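Local coordinates for copper-containing nitrite reductase (Hyphomicrobium denitrificans 1NES1, PDB 6TFO), which probably catalyses the one-electron reduction of nitrite to nitric oxide with electrons from cytochrome c, using copper ions bound in a multi-domain chain, at residues Val30-Arg35 against Leu60-Gly65; Gly41-Ile46 against Glu76-Asp81; Thr185-Thr190 against Ser311-Met316; Leu200-Gly205 against Leu280-Glu285. All coordinates share one frame; numbering follows the deposited sequence.

Interaction 1: residues Val30-Arg35 against Leu60-Gly65; sequences VVFTLR and LVVHEG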
loop_
_atom_site.group_PDB
_atom_site.type_symbol
_atom_site.label_atom_id
_atom_site.label_comp_id
_atom_site.label_asym_id
_atom_site.label_seq_id
_atom_site.Cartn_x
_atom_site.Cartn_y
_atom_site.Cartn_z
ATOM N N VAL C 30 3.948 -7.200 -35.752
ATOM C CA VAL C 30 4.453 -6.082 -34.896
ATOM C C VAL C 30 3.408 -5.845 -33.804
ATOM O O VAL C 30 2.237 -5.545 -34.160
ATOM C CB VAL C 30 4.689 -4.821 -35.728
ATOM C CG1 VAL C 30 5.212 -3.679 -34.871
ATOM C CG2 VAL C 30 5.608 -5.126 -36.896
ATOM N N VAL C 31 3.785 -6.018 -32.536
ATOM C CA VAL C 31 2.820 -5.908 -31.397
ATOM C C VAL C 31 3.061 -4.609 -30.596
ATOM O O VAL C 31 4.216 -4.225 -30.344
ATOM C CB VAL C 31 2.783 -7.163 -30.498
ATOM C CG1 VAL C 31 3.269 -8.395 -31.233
ATOM C CG2 VAL C 31 3.516 -6.973 -29.185
ATOM N N PHE C 32 1.959 -3.970 -30.227
ATOM C CA PHE C 32 1.876 -2.783 -29.344
ATOM C C PHE C 32 0.834 -3.087 -28.263
ATOM O O PHE C 32 -0.285 -3.534 -28.625
ATOM C CB PHE C 32 1.481 -1.547 -30.159
ATOM C CG PHE C 32 2.434 -1.204 -31.276
ATOM C CD1 PHE C 32 3.690 -0.677 -31.009
ATOM C CD2 PHE C 32 2.072 -1.396 -32.601
ATOM C CE1 PHE C 32 4.556 -0.333 -32.040
ATOM C CE2 PHE C 32 2.948 -1.078 -33.628
ATOM C CZ PHE C 32 4.195 -0.563 -33.341
ATOM N N THR C 33 1.188 -2.855 -27.002
ATOM C CA THR C 33 0.251 -2.919 -25.847
ATOM C C THR C 33 -0.088 -1.490 -25.371
ATOM O O THR C 33 0.841 -0.688 -25.117
ATOM C CB THR C 33 0.837 -3.813 -24.746
ATOM O OG1 THR C 33 1.208 -5.050 -25.354
ATOM C CG2 THR C 33 -0.143 -4.087 -23.631
ATOM N N LEU C 34 -1.378 -1.166 -25.288
ATOM C CA LEU C 34 -1.862 0.138 -24.772
ATOM C C LEU C 34 -2.685 -0.117 -23.514
ATOM O O LEU C 34 -3.571 -0.989 -23.562
ATOM C CB LEU C 34 -2.714 0.841 -25.827
ATOM C CG LEU C 34 -2.037 1.129 -27.163
ATOM C CD1 LEU C 34 -3.004 1.897 -28.073
ATOM C CD2 LEU C 34 -0.741 1.908 -26.996
ATOM N N ARG C 35 -2.381 0.626 -22.443
ATOM C CA ARG C 35 -3.195 0.707 -21.204
ATOM C C ARG C 35 -3.897 2.073 -21.210
ATOM O O ARG C 35 -3.223 3.092 -21.442
ATOM C CB ARG C 35 -2.308 0.452 -19.982
ATOM C CG ARG C 35 -3.037 0.507 -18.650
ATOM C CD ARG C 35 -2.195 0.006 -17.487
ATOM N NE ARG C 35 -2.331 -1.444 -17.412
ATOM C CZ ARG C 35 -1.360 -2.343 -17.599
ATOM N NH1 ARG C 35 -0.105 -1.974 -17.821
ATOM N NH2 ARG C 35 -1.659 -3.629 -17.519
ATOM N N LEU C 60 2.733 4.774 -33.016
ATOM C CA LEU C 60 2.965 3.356 -33.380
ATOM C C LEU C 60 3.579 3.322 -34.783
ATOM O O LEU C 60 2.837 3.526 -35.778
ATOM C CB LEU C 60 1.616 2.639 -33.303
ATOM C CG LEU C 60 0.864 2.800 -31.986
ATOM C CD1 LEU C 60 -0.348 1.890 -31.941
ATOM C CD2 LEU C 60 1.751 2.536 -30.775
ATOM N N VAL C 61 4.902 3.154 -34.861
ATOM C CA VAL C 61 5.633 3.144 -36.166
ATOM C C VAL C 61 5.679 1.709 -36.700
ATOM O O VAL C 61 6.231 0.817 -36.021
ATOM C CB VAL C 61 7.041 3.755 -36.066
ATOM C CG1 VAL C 61 7.827 3.534 -37.351
ATOM C CG2 VAL C 61 6.985 5.231 -35.715
ATOM N N VAL C 62 5.105 1.526 -37.879
ATOM C CA VAL C 62 5.009 0.220 -38.590
ATOM C C VAL C 62 5.433 0.448 -40.040
ATOM O O VAL C 62 5.291 1.576 -40.528
ATOM C CB VAL C 62 3.609 -0.415 -38.492
ATOM C CG1 VAL C 62 3.140 -0.531 -37.053
ATOM C CG2 VAL C 62 2.568 0.295 -39.341
ATOM N N HIS C 63 5.977 -0.585 -40.684
ATOM C CA HIS C 63 6.448 -0.535 -42.090
ATOM C C HIS C 63 5.364 -1.142 -42.991
ATOM O O HIS C 63 4.677 -2.087 -42.555
ATOM C CB HIS C 63 7.831 -1.176 -42.186
ATOM C CG HIS C 63 8.914 -0.360 -41.558
ATOM N ND1 HIS C 63 9.763 0.440 -42.296
ATOM C CD2 HIS C 63 9.285 -0.209 -40.268
ATOM C CE1 HIS C 63 10.613 1.043 -41.486
ATOM N NE2 HIS C 63 10.346 0.654 -40.238
ATOM N N GLU C 64 5.177 -0.560 -44.175
ATOM C CA GLU C 64 4.180 -0.983 -45.194
ATOM C C GLU C 64 4.136 -2.512 -45.276
ATOM O O GLU C 64 5.196 -3.132 -45.348
ATOM C CB GLU C 64 4.539 -0.383 -46.556
ATOM C CG GLU C 64 3.524 -0.689 -47.646
ATOM C CD GLU C 64 3.548 0.276 -48.812
ATOM O OE1 GLU C 64 4.672 0.736 -49.157
ATOM O OE2 GLU C 64 2.453 0.609 -49.332
ATOM N N GLY C 65 2.943 -3.092 -45.241
ATOM C CA GLY C 65 2.737 -4.539 -45.416
ATOM C C GLY C 65 2.971 -5.340 -44.141
ATOM O O GLY C 65 2.714 -6.552 -44.185
#
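One face of the Phe32 ring is roofed by Leu60, whose CB stands 4.0 Å from the ring centroid, only 13° off the ring normal, in a CH-pi contact. CD2 of Leu60 continues over the same side chain and lies 3.8 Å from Phe32 CD1; the leucine and the ring reach past one another from facing strands. At the rim of the ring, in its plane, Val62 CG1 meets CE2 of Phe32 at 3.5 Å, and the carbonyl O of Val61 approaches Phe32 CZ at 3.6 Å. With CG beside the backbone N (chi1 -59°), Phe32 carries its ring across to the facing strand. The two strands belong to different sheets of the cupredoxin-type domain and run almost antiparallel, 170° apart, their axes 8.9 Å from each other: this is face-to-face sandwich packing, held by side chains. Cut back to an alanine, Phe32 would probably leave a gap beneath Leu60 and Val62 CG1 without its aromatic neighbour. Val30 adds a looser contact, its CG1 4.4 Å from Val62 CG1. Beyond the pair, Val68 of strand 67-73 touches both Phe32 and Val62, while Leu131 of strand 128-134 packs against Leu60 and Val62.

Interaction 2: residues Gly41-Ile46 against Glu76-Asp81; sequences GRMVYI and EGAQHD. With CU (copper (II) ion), chain L.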
loop_
_atom_site.group_PDB
_atom_site.type_symbol
_atom_site.label_atom_id
_atom_site.label_comp_id
_atom_site.label_asym_id
_atom_site.label_seq_id
_atom_site.Cartn_x
_atom_site.Cartn_y
_atom_site.Cartn_z
ATOM N N GLY C 41 -2.888 15.377 -17.535
ATOM C CA GLY C 41 -4.166 16.067 -17.263
ATOM C C GLY C 41 -5.292 15.650 -18.189
ATOM O O GLY C 41 -6.342 16.349 -18.193
ATOM N N ARG C 42 -5.108 14.534 -18.917
ATOM C CA ARG C 42 -6.071 14.033 -19.935
ATOM C C ARG C 42 -6.321 12.533 -19.748
ATOM O O ARG C 42 -5.489 11.848 -19.114
ATOM C CB ARG C 42 -5.534 14.357 -21.332
ATOM C CG ARG C 42 -5.853 15.769 -21.780
ATOM C CD ARG C 42 -4.815 16.352 -22.712
ATOM N NE ARG C 42 -4.515 15.507 -23.858
ATOM C CZ ARG C 42 -3.320 14.975 -24.141
ATOM N NH1 ARG C 42 -2.270 15.184 -23.357
ATOM N NH2 ARG C 42 -3.179 14.232 -25.223
ATOM N N MET C 43 -7.449 12.059 -20.270
ATOM C CA MET C 43 -7.742 10.612 -20.425
ATOM C C MET C 43 -7.070 10.133 -21.717
ATOM O O MET C 43 -7.418 10.663 -22.801
ATOM C CB MET C 43 -9.247 10.384 -20.513
ATOM C CG MET C 43 -9.656 8.981 -20.198
ATOM S SD MET C 43 -11.466 8.922 -20.276
ATOM C CE MET C 43 -11.770 8.185 -18.675
ATOM N N VAL C 44 -6.116 9.203 -21.603
ATOM C CA VAL C 44 -5.178 8.856 -22.710
ATOM C C VAL C 44 -4.971 7.339 -22.827
ATOM O O VAL C 44 -5.468 6.550 -21.988
ATOM C CB VAL C 44 -3.820 9.558 -22.530
ATOM C CG1 VAL C 44 -3.979 11.068 -22.571
ATOM C CG2 VAL C 44 -3.108 9.103 -21.263
ATOM N N TYR C 45 -4.249 6.968 -23.876
ATOM C CA TYR C 45 -3.595 5.653 -24.010
ATOM C C TYR C 45 -2.167 5.826 -23.494
ATOM O O TYR C 45 -1.551 6.870 -23.770
ATOM C CB TYR C 45 -3.618 5.195 -25.466
ATOM C CG TYR C 45 -4.976 4.994 -26.089
ATOM C CD1 TYR C 45 -5.708 3.840 -25.871
ATOM C CD2 TYR C 45 -5.473 5.903 -27.000
ATOM C CE1 TYR C 45 -6.924 3.622 -26.500
ATOM C CE2 TYR C 45 -6.685 5.705 -27.635
ATOM C CZ TYR C 45 -7.408 4.557 -27.389
ATOM O OH TYR C 45 -8.608 4.381 -28.010
ATOM N N ILE C 46 -1.680 4.846 -22.741
ATOM C CA ILE C 46 -0.269 4.785 -22.278
ATOM C C ILE C 46 0.372 3.506 -22.826
ATOM O O ILE C 46 -0.211 2.417 -22.648
ATOM C CB ILE C 46 -0.190 4.864 -20.747
ATOM C CG1 ILE C 46 -1.058 5.997 -20.202
ATOM C CG2 ILE C 46 1.264 5.009 -20.311
ATOM C CD1 ILE C 46 -1.490 5.800 -18.769
ATOM N N GLU C 76 -8.006 2.208 -15.847
ATOM C CA GLU C 76 -8.660 3.006 -14.770
ATOM C C GLU C 76 -10.153 2.671 -14.592
ATOM O O GLU C 76 -10.674 2.975 -13.533
ATOM C CB GLU C 76 -8.420 4.490 -15.031
ATOM C CG GLU C 76 -9.446 5.141 -15.948
ATOM C CD GLU C 76 -9.566 4.512 -17.325
ATOM O OE1 GLU C 76 -8.508 4.253 -17.955
ATOM O OE2 GLU C 76 -10.716 4.271 -17.746
ATOM N N GLY C 77 -10.829 2.062 -15.562
ATOM C CA GLY C 77 -12.137 1.411 -15.314
ATOM C C GLY C 77 -13.304 2.100 -16.000
ATOM O O GLY C 77 -14.447 1.769 -15.668
ATOM N N ALA C 78 -13.053 3.013 -16.935
ATOM C CA ALA C 78 -14.116 3.558 -17.817
ATOM C C ALA C 78 -14.250 2.634 -19.033
ATOM O O ALA C 78 -13.443 1.729 -19.155
ATOM C CB ALA C 78 -13.811 4.981 -18.212
ATOM N N GLN C 79 -15.263 2.819 -19.873
ATOM C CA GLN C 79 -15.425 2.022 -21.115
ATOM C C GLN C 79 -14.497 2.618 -22.173
ATOM O O GLN C 79 -14.406 3.863 -22.270
ATOM C CB GLN C 79 -16.864 1.991 -21.611
ATOM C CG GLN C 79 -17.802 1.306 -20.636
ATOM C CD GLN C 79 -19.102 0.938 -21.302
ATOM O OE1 GLN C 79 -19.582 1.604 -22.209
ATOM N NE2 GLN C 79 -19.656 -0.176 -20.876
ATOM N N HIS C 80 -13.803 1.739 -22.896
ATOM C CA HIS C 80 -12.794 2.096 -23.925
ATOM C C HIS C 80 -12.788 1.069 -25.067
ATOM O O HIS C 80 -13.030 -0.149 -24.838
ATOM C CB HIS C 80 -11.379 2.210 -23.325
ATOM C CG HIS C 80 -11.257 3.170 -22.191
ATOM N ND1 HIS C 80 -11.357 4.519 -22.365
ATOM C CD2 HIS C 80 -11.042 2.963 -20.875
ATOM C CE1 HIS C 80 -11.216 5.118 -21.203
ATOM N NE2 HIS C 80 -11.034 4.181 -20.271
ATOM N N ASP C 81 -12.490 1.569 -26.256
ATOM C CA ASP C 81 -11.963 0.772 -27.378
ATOM C C ASP C 81 -10.808 1.562 -28.007
ATOM O O ASP C 81 -10.442 2.636 -27.490
ATOM C CB ASP C 81 -13.095 0.421 -28.343
ATOM C CG ASP C 81 -13.718 1.623 -29.017
ATOM O OD1 ASP C 81 -13.097 2.674 -28.992
ATOM O OD2 ASP C 81 -14.818 1.476 -29.565
HETATM CU CU CU L . -12.162 5.497 -23.959
#
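OE2 of Glu76 is gripped by two N-H groups, both tilted out of the carboxylate plane: His80 NE2 at 2.5 Å on its syn side, and the backbone N of Ala78 at 2.8 Å on its anti side. The first bond is nearly straight (168°) and lies in the imidazole plane, which fixes the turn of the ring and presents ND1 to copper at 2.0 Å. This His-carboxylate pair serves the type 1 copper site of the cupredoxin domain, where Cys117, His122 and Met127 are the other metal ligands; the carboxylate is likely to polarise the histidine. Met43, from strand 42-48, reaches the same ring at its edge, with SD 3.9 Å from His80 CE1, a Met-aromatic contact. Its chain bends at chi3 (-128°), and the terminal CE rests 3.8 Å from Ala78 CB. Farther along that strand, Tyr45 OH donates to the carbonyl O of Asp81 at 2.6 Å, meeting a lone pair of that oxygen in the plane of the carbonyl. The Asp81 carboxylate turns to Ser118 and Arg90.

Interaction 3: residues Thr185-Thr190 against Ser311-Met316; sequences TYTYWT and SGEQEM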
loop_
_atom_site.group_PDB
_atom_site.type_symbol
_atom_site.label_atom_id
_atom_site.label_comp_id
_atom_site.label_asym_id
_atom_site.label_seq_id
_atom_site.Cartn_x
_atom_site.Cartn_y
_atom_site.Cartn_z
ATOM N N THR C 185 19.869 -7.685 -23.796
ATOM C CA THR C 185 21.011 -8.604 -23.561
ATOM C C THR C 185 20.737 -9.392 -22.281
ATOM O O THR C 185 19.735 -9.106 -21.608
ATOM C CB THR C 185 22.331 -7.825 -23.566
ATOM O OG1 THR C 185 22.367 -6.988 -22.415
ATOM C CG2 THR C 185 22.505 -6.988 -24.815
ATOM N N TYR C 186 21.577 -10.387 -22.005
ATOM C CA TYR C 186 21.458 -11.354 -20.886
ATOM C C TYR C 186 22.811 -12.044 -20.775
ATOM O O TYR C 186 23.526 -12.107 -21.768
ATOM C CB TYR C 186 20.292 -12.322 -21.120
ATOM C CG TYR C 186 19.993 -13.264 -19.981
ATOM C CD1 TYR C 186 19.237 -12.865 -18.892
ATOM C CD2 TYR C 186 20.455 -14.569 -19.986
ATOM C CE1 TYR C 186 18.973 -13.723 -17.829
ATOM C CE2 TYR C 186 20.196 -15.447 -18.936
ATOM C CZ TYR C 186 19.443 -15.030 -17.848
ATOM O OH TYR C 186 19.180 -15.904 -16.823
ATOM N N THR C 187 23.172 -12.502 -19.591
ATOM C CA THR C 187 24.435 -13.230 -19.350
ATOM C C THR C 187 24.102 -14.712 -19.477
ATOM O O THR C 187 23.441 -15.265 -18.572
ATOM C CB THR C 187 25.093 -12.843 -18.021
ATOM O OG1 THR C 187 25.490 -11.476 -18.140
ATOM C CG2 THR C 187 26.292 -13.699 -17.678
ATOM N N TYR C 188 24.496 -15.291 -20.611
ATOM C CA TYR C 188 24.360 -16.727 -20.911
ATOM C C TYR C 188 25.549 -17.473 -20.309
ATOM O O TYR C 188 26.685 -16.910 -20.244
ATOM C CB TYR C 188 24.279 -16.941 -22.419
ATOM C CG TYR C 188 23.012 -16.435 -23.063
ATOM C CD1 TYR C 188 22.903 -15.127 -23.490
ATOM C CD2 TYR C 188 21.921 -17.271 -23.257
ATOM C CE1 TYR C 188 21.758 -14.668 -24.123
ATOM C CE2 TYR C 188 20.770 -16.828 -23.883
ATOM C CZ TYR C 188 20.687 -15.522 -24.312
ATOM O OH TYR C 188 19.539 -15.066 -24.885
ATOM N N TRP C 189 25.264 -18.686 -19.837
ATOM C CA TRP C 189 26.247 -19.769 -19.596
ATOM C C TRP C 189 26.050 -20.841 -20.676
ATOM O O TRP C 189 24.901 -21.263 -20.886
ATOM C CB TRP C 189 26.098 -20.346 -18.181
ATOM C CG TRP C 189 26.168 -19.332 -17.087
ATOM C CD1 TRP C 189 26.646 -18.063 -17.180
ATOM C CD2 TRP C 189 25.799 -19.529 -15.710
ATOM N NE1 TRP C 189 26.565 -17.446 -15.964
ATOM C CE2 TRP C 189 26.042 -18.313 -15.042
ATOM C CE3 TRP C 189 25.270 -20.592 -14.980
ATOM C CZ2 TRP C 189 25.784 -18.142 -13.683
ATOM C CZ3 TRP C 189 25.024 -20.427 -13.634
ATOM C CH2 TRP C 189 25.280 -19.216 -12.995
ATOM N N THR C 190 27.127 -21.264 -21.338
ATOM C CA THR C 190 27.049 -22.102 -22.563
ATOM C C THR C 190 28.132 -23.179 -22.586
ATOM O O THR C 190 29.159 -23.052 -21.888
ATOM C CB THR C 190 27.207 -21.247 -23.822
ATOM O OG1 THR C 190 28.555 -20.782 -23.860
ATOM C CG2 THR C 190 26.234 -20.089 -23.857
ATOM N N SER C 311 13.903 -3.521 -23.085
ATOM C CA SER C 311 15.263 -3.230 -23.618
ATOM C C SER C 311 16.300 -3.229 -22.493
ATOM O O SER C 311 15.899 -3.112 -21.330
ATOM C CB SER C 311 15.304 -1.916 -24.333
ATOM O OG SER C 311 14.256 -1.845 -25.268
ATOM N N GLY C 312 17.581 -3.325 -22.859
ATOM C CA GLY C 312 18.728 -3.225 -21.936
ATOM C C GLY C 312 19.191 -4.582 -21.431
ATOM O O GLY C 312 18.774 -5.609 -21.998
ATOM N N GLU C 313 20.051 -4.583 -20.418
ATOM C CA GLU C 313 20.605 -5.814 -19.823
ATOM C C GLU C 313 19.530 -6.427 -18.921
ATOM O O GLU C 313 19.316 -5.901 -17.834
ATOM C CB GLU C 313 21.894 -5.538 -19.048
ATOM C CG GLU C 313 22.477 -6.810 -18.420
ATOM C CD GLU C 313 23.993 -6.938 -18.279
ATOM O OE1 GLU C 313 24.742 -6.270 -19.041
ATOM O OE2 GLU C 313 24.428 -7.739 -17.410
ATOM N N GLN C 314 18.890 -7.517 -19.351
ATOM C CA GLN C 314 17.991 -8.310 -18.481
ATOM C C GLN C 314 18.834 -9.117 -17.476
ATOM O O GLN C 314 19.969 -9.484 -17.787
ATOM C CB GLN C 314 17.056 -9.147 -19.344
ATOM C CG GLN C 314 15.976 -8.324 -20.047
ATOM C CD GLN C 314 14.676 -8.306 -19.274
ATOM O OE1 GLN C 314 14.678 -8.195 -18.050
ATOM N NE2 GLN C 314 13.549 -8.397 -19.974
ATOM N N GLU C 315 18.289 -9.355 -16.287
ATOM C CA GLU C 315 18.945 -10.110 -15.195
ATOM C C GLU C 315 18.008 -11.215 -14.722
ATOM O O GLU C 315 16.785 -11.098 -14.893
ATOM C CB GLU C 315 19.262 -9.181 -14.022
ATOM C CG GLU C 315 20.375 -8.194 -14.314
ATOM C CD GLU C 315 20.759 -7.383 -13.089
ATOM O OE1 GLU C 315 20.052 -6.386 -12.797
ATOM O OE2 GLU C 315 21.721 -7.786 -12.389
ATOM N N MET C 316 18.580 -12.222 -14.086
ATOM C CA MET C 316 17.857 -13.452 -13.690
ATOM C C MET C 316 17.047 -13.157 -12.423
ATOM O O MET C 316 17.566 -12.462 -11.522
ATOM C CB MET C 316 18.859 -14.583 -13.454
ATOM C CG MET C 316 18.244 -15.946 -13.404
ATOM S SD MET C 316 18.731 -16.721 -11.880
ATOM C CE MET C 316 17.426 -16.054 -10.873
HETATM O O HOH W 1 24.404 -9.891 -16.082
#
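The short strand 312-313 adds a parallel edge to the sheet that contains strand 184-191, through a single beta bridge between Thr185 and Glu313. Two backbone hydrogen bonds frame it: Thr185 N gives to Gly312 O at 3.0 Å, and Thr185 O accepts from Gln314 N at 2.9 Å. Thr185 OG1, set between its own backbone N and carbonyl carbon (chi1 68°), sits close over Glu313, 3.3 Å from CA, and the two side chains lie nearly perpendicular. One residue pair farther on, the Tyr186 ring stretches along the departing chain. Its CD1 lies 3.6 Å from Gln314 O, and its OH comes against the aliphatic part of Met316, 3.5 Å from CG. CG of Tyr186 is anti to the backbone N (chi1 -174°), which swings the phenol toward Met316. On the other side of the strand a water joins Thr187 OG1, at 2.8 Å, to Glu313 OE2, to which it donates at 2.5 Å. NE2 of Gln314 bonds to the hydroxyl of Tyr328 and to the carbonyl O of Lys306, and the carboxylate of Glu315 accepts from the backbone N-H groups of Ser95 and Gly96 of a neighbouring subunit. The main chain therefore sets the register, while the link between Thr187 and Glu313 depends on a water, since their side-chain oxygens are too far apart to bond directly.

Interaction 4: residues Leu200-Gly205 against Leu280-Glu285; sequences LRVRVG and LLVEPE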
loop_
_atom_site.group_PDB
_atom_site.type_symbol
_atom_site.label_atom_id
_atom_site.label_comp_id
_atom_site.label_asym_id
_atom_site.label_seq_id
_atom_site.Cartn_x
_atom_site.Cartn_y
_atom_site.Cartn_z
ATOM N N LEU C 200 26.437 -33.520 -30.462
ATOM C CA LEU C 200 27.388 -34.650 -30.343
ATOM C C LEU C 200 26.756 -35.884 -31.000
ATOM O O LEU C 200 25.585 -36.205 -30.704
ATOM C CB LEU C 200 27.703 -34.885 -28.867
ATOM C CG LEU C 200 28.168 -33.651 -28.099
ATOM C CD1 LEU C 200 28.410 -33.996 -26.633
ATOM C CD2 LEU C 200 29.428 -33.065 -28.729
ATOM N N ARG C 201 27.499 -36.508 -31.910
ATOM C CA ARG C 201 27.027 -37.634 -32.762
ATOM C C ARG C 201 28.076 -38.744 -32.679
ATOM O O ARG C 201 29.231 -38.524 -33.107
ATOM C CB ARG C 201 26.814 -37.159 -34.203
ATOM C CG ARG C 201 25.887 -38.056 -35.007
ATOM C CD ARG C 201 25.388 -37.356 -36.253
ATOM N NE ARG C 201 24.320 -38.102 -36.921
ATOM C CZ ARG C 201 23.409 -37.570 -37.738
ATOM N NH1 ARG C 201 23.385 -36.270 -37.984
ATOM N NH2 ARG C 201 22.499 -38.348 -38.285
ATOM N N VAL C 202 27.702 -39.854 -32.066
ATOM C CA VAL C 202 28.541 -41.073 -31.966
ATOM C C VAL C 202 27.699 -42.284 -32.404
ATOM O O VAL C 202 26.485 -42.128 -32.731
ATOM C CB VAL C 202 29.097 -41.221 -30.537
ATOM C CG1 VAL C 202 29.968 -40.027 -30.170
ATOM C CG2 VAL C 202 27.993 -41.450 -29.501
ATOM N N ARG C 203 28.342 -43.450 -32.457
ATOM C CA ARG C 203 27.717 -44.745 -32.805
ATOM C C ARG C 203 27.616 -45.535 -31.497
ATOM O O ARG C 203 28.548 -45.418 -30.684
ATOM C CB ARG C 203 28.596 -45.394 -33.876
ATOM C CG ARG C 203 28.184 -46.804 -34.257
ATOM C CD ARG C 203 29.408 -47.601 -34.685
ATOM N NE ARG C 203 29.023 -48.801 -35.417
ATOM C CZ ARG C 203 28.614 -49.939 -34.853
ATOM N NH1 ARG C 203 28.576 -50.084 -33.538
ATOM N NH2 ARG C 203 28.267 -50.955 -35.619
ATOM N N VAL C 204 26.532 -46.281 -31.264
ATOM C CA VAL C 204 26.444 -47.182 -30.077
ATOM C C VAL C 204 27.703 -48.056 -30.066
ATOM O O VAL C 204 28.221 -48.389 -31.173
ATOM C CB VAL C 204 25.151 -48.017 -30.029
ATOM C CG1 VAL C 204 25.012 -48.986 -31.209
ATOM C CG2 VAL C 204 25.018 -48.740 -28.691
ATOM N N GLY C 205 28.198 -48.382 -28.870
ATOM C CA GLY C 205 29.451 -49.141 -28.687
ATOM C C GLY C 205 30.676 -48.248 -28.610
ATOM O O GLY C 205 31.665 -48.693 -28.005
ATOM N N LEU C 280 23.014 -35.173 -27.623
ATOM C CA LEU C 280 23.905 -36.315 -27.977
ATOM C C LEU C 280 23.060 -37.359 -28.714
ATOM O O LEU C 280 22.154 -37.936 -28.058
ATOM C CB LEU C 280 24.497 -36.922 -26.693
ATOM C CG LEU C 280 25.296 -38.210 -26.864
ATOM C CD1 LEU C 280 26.535 -37.950 -27.726
ATOM C CD2 LEU C 280 25.664 -38.801 -25.514
ATOM N N LEU C 281 23.320 -37.557 -30.009
ATOM C CA LEU C 281 22.790 -38.706 -30.808
ATOM C C LEU C 281 23.772 -39.867 -30.688
ATOM O O LEU C 281 24.940 -39.705 -31.133
ATOM C CB LEU C 281 22.614 -38.308 -32.280
ATOM C CG LEU C 281 22.042 -39.381 -33.203
ATOM C CD1 LEU C 281 20.660 -39.821 -32.763
ATOM C CD2 LEU C 281 21.992 -38.877 -34.638
ATOM N N VAL C 282 23.336 -40.957 -30.057
ATOM C CA VAL C 282 24.022 -42.278 -30.123
ATOM C C VAL C 282 23.320 -43.076 -31.229
ATOM O O VAL C 282 22.216 -43.581 -30.992
ATOM C CB VAL C 282 24.012 -42.981 -28.758
ATOM C CG1 VAL C 282 24.778 -44.286 -28.791
ATOM C CG2 VAL C 282 24.580 -42.075 -27.683
ATOM N N GLU C 283 23.901 -43.095 -32.431
ATOM C CA GLU C 283 23.313 -43.782 -33.611
ATOM C C GLU C 283 23.221 -45.284 -33.348
ATOM O O GLU C 283 24.137 -45.897 -32.804
ATOM C CB GLU C 283 24.148 -43.527 -34.860
ATOM C CG GLU C 283 23.890 -42.179 -35.512
ATOM C CD GLU C 283 24.533 -42.079 -36.884
ATOM O OE1 GLU C 283 24.759 -43.138 -37.479
ATOM O OE2 GLU C 283 24.799 -40.959 -37.358
ATOM N N PRO C 284 22.117 -45.947 -33.740
ATOM C CA PRO C 284 22.058 -47.410 -33.690
ATOM C C PRO C 284 23.010 -47.966 -34.766
ATOM O O PRO C 284 23.427 -47.191 -35.613
ATOM C CB PRO C 284 20.574 -47.706 -33.975
ATOM C CG PRO C 284 20.103 -46.534 -34.823
ATOM C CD PRO C 284 20.914 -45.349 -34.343
ATOM N N GLU C 285 23.334 -49.262 -34.733
ATOM C CA GLU C 285 24.337 -49.887 -35.647
ATOM C C GLU C 285 24.043 -49.518 -37.106
ATOM O O GLU C 285 24.992 -49.087 -37.812
ATOM C CB GLU C 285 24.374 -51.400 -35.456
ATOM C CG GLU C 285 25.025 -51.822 -34.157
ATOM C CD GLU C 285 25.728 -53.164 -34.227
ATOM O OE1 GLU C 285 26.674 -53.356 -33.443
ATOM O OE2 GLU C 285 25.343 -53.994 -35.086
#
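Arg201 and Glu283 form a salt bridge across the strand pair: NE donates to OE2 at 2.9 Å on its anti lone pair, with guanidinium and carboxylate planes 77° apart. CD2 of Leu281 comes over a face of the same guanidinium, 3.4 Å from Arg201 NE. CG of Arg201 leaves anti to the backbone N (chi1 -159°), and the chain, extended from CG to NE, runs alongside Leu281. Beneath lies the backbone of two parallel strands in register, edge strand 200-203 beside strand 277-283 in a sheet of the multicopper oxidase-type cupredoxin fold. Leu281 N to Leu200 O (2.7 Å), Val202 N to Leu281 O, Glu283 N to Val202 O and Val204 N to Glu283 O bind them. On the other face Leu200 CB presses on Leu280 CD1 at 3.5 Å, a tight fit, and Val202 CG2 meets Val282 CG2 at 3.9 Å. A long ion pair joins Arg203 NH2 to Glu285 OE1. Farther out, Glu294 and the carbonyl of Pro156 hold NH1 of Arg201, and Ile159 N bonds to Glu283 OE2. A leucine replacing Arg201 would probably leave Glu283 and Glu294 without their shared counter-charge.

Interactions 1 and 2 share one cupredoxin domain and touch: strands 30-39 and 42-48 are sheet neighbours, with Arg35 O 2.7 Å from Ile46 N, a probable hydrogen bond, and Leu34 packing on Tyr45. Their centres are 19 Å apart, and interaction 2 holds a ligand of that domain's type 1 copper. Interactions 3 and 4 lie farther along the chain, their centres 34 Å apart, in different sheets linked through consecutive strands 184-191 and 200-203. The Thr187 side chain is about 11 Å from a bound copper ion and that of Leu280 about 12 Å from one. Interactions 2 and 4 are the most distant pair, centres 61 Å apart.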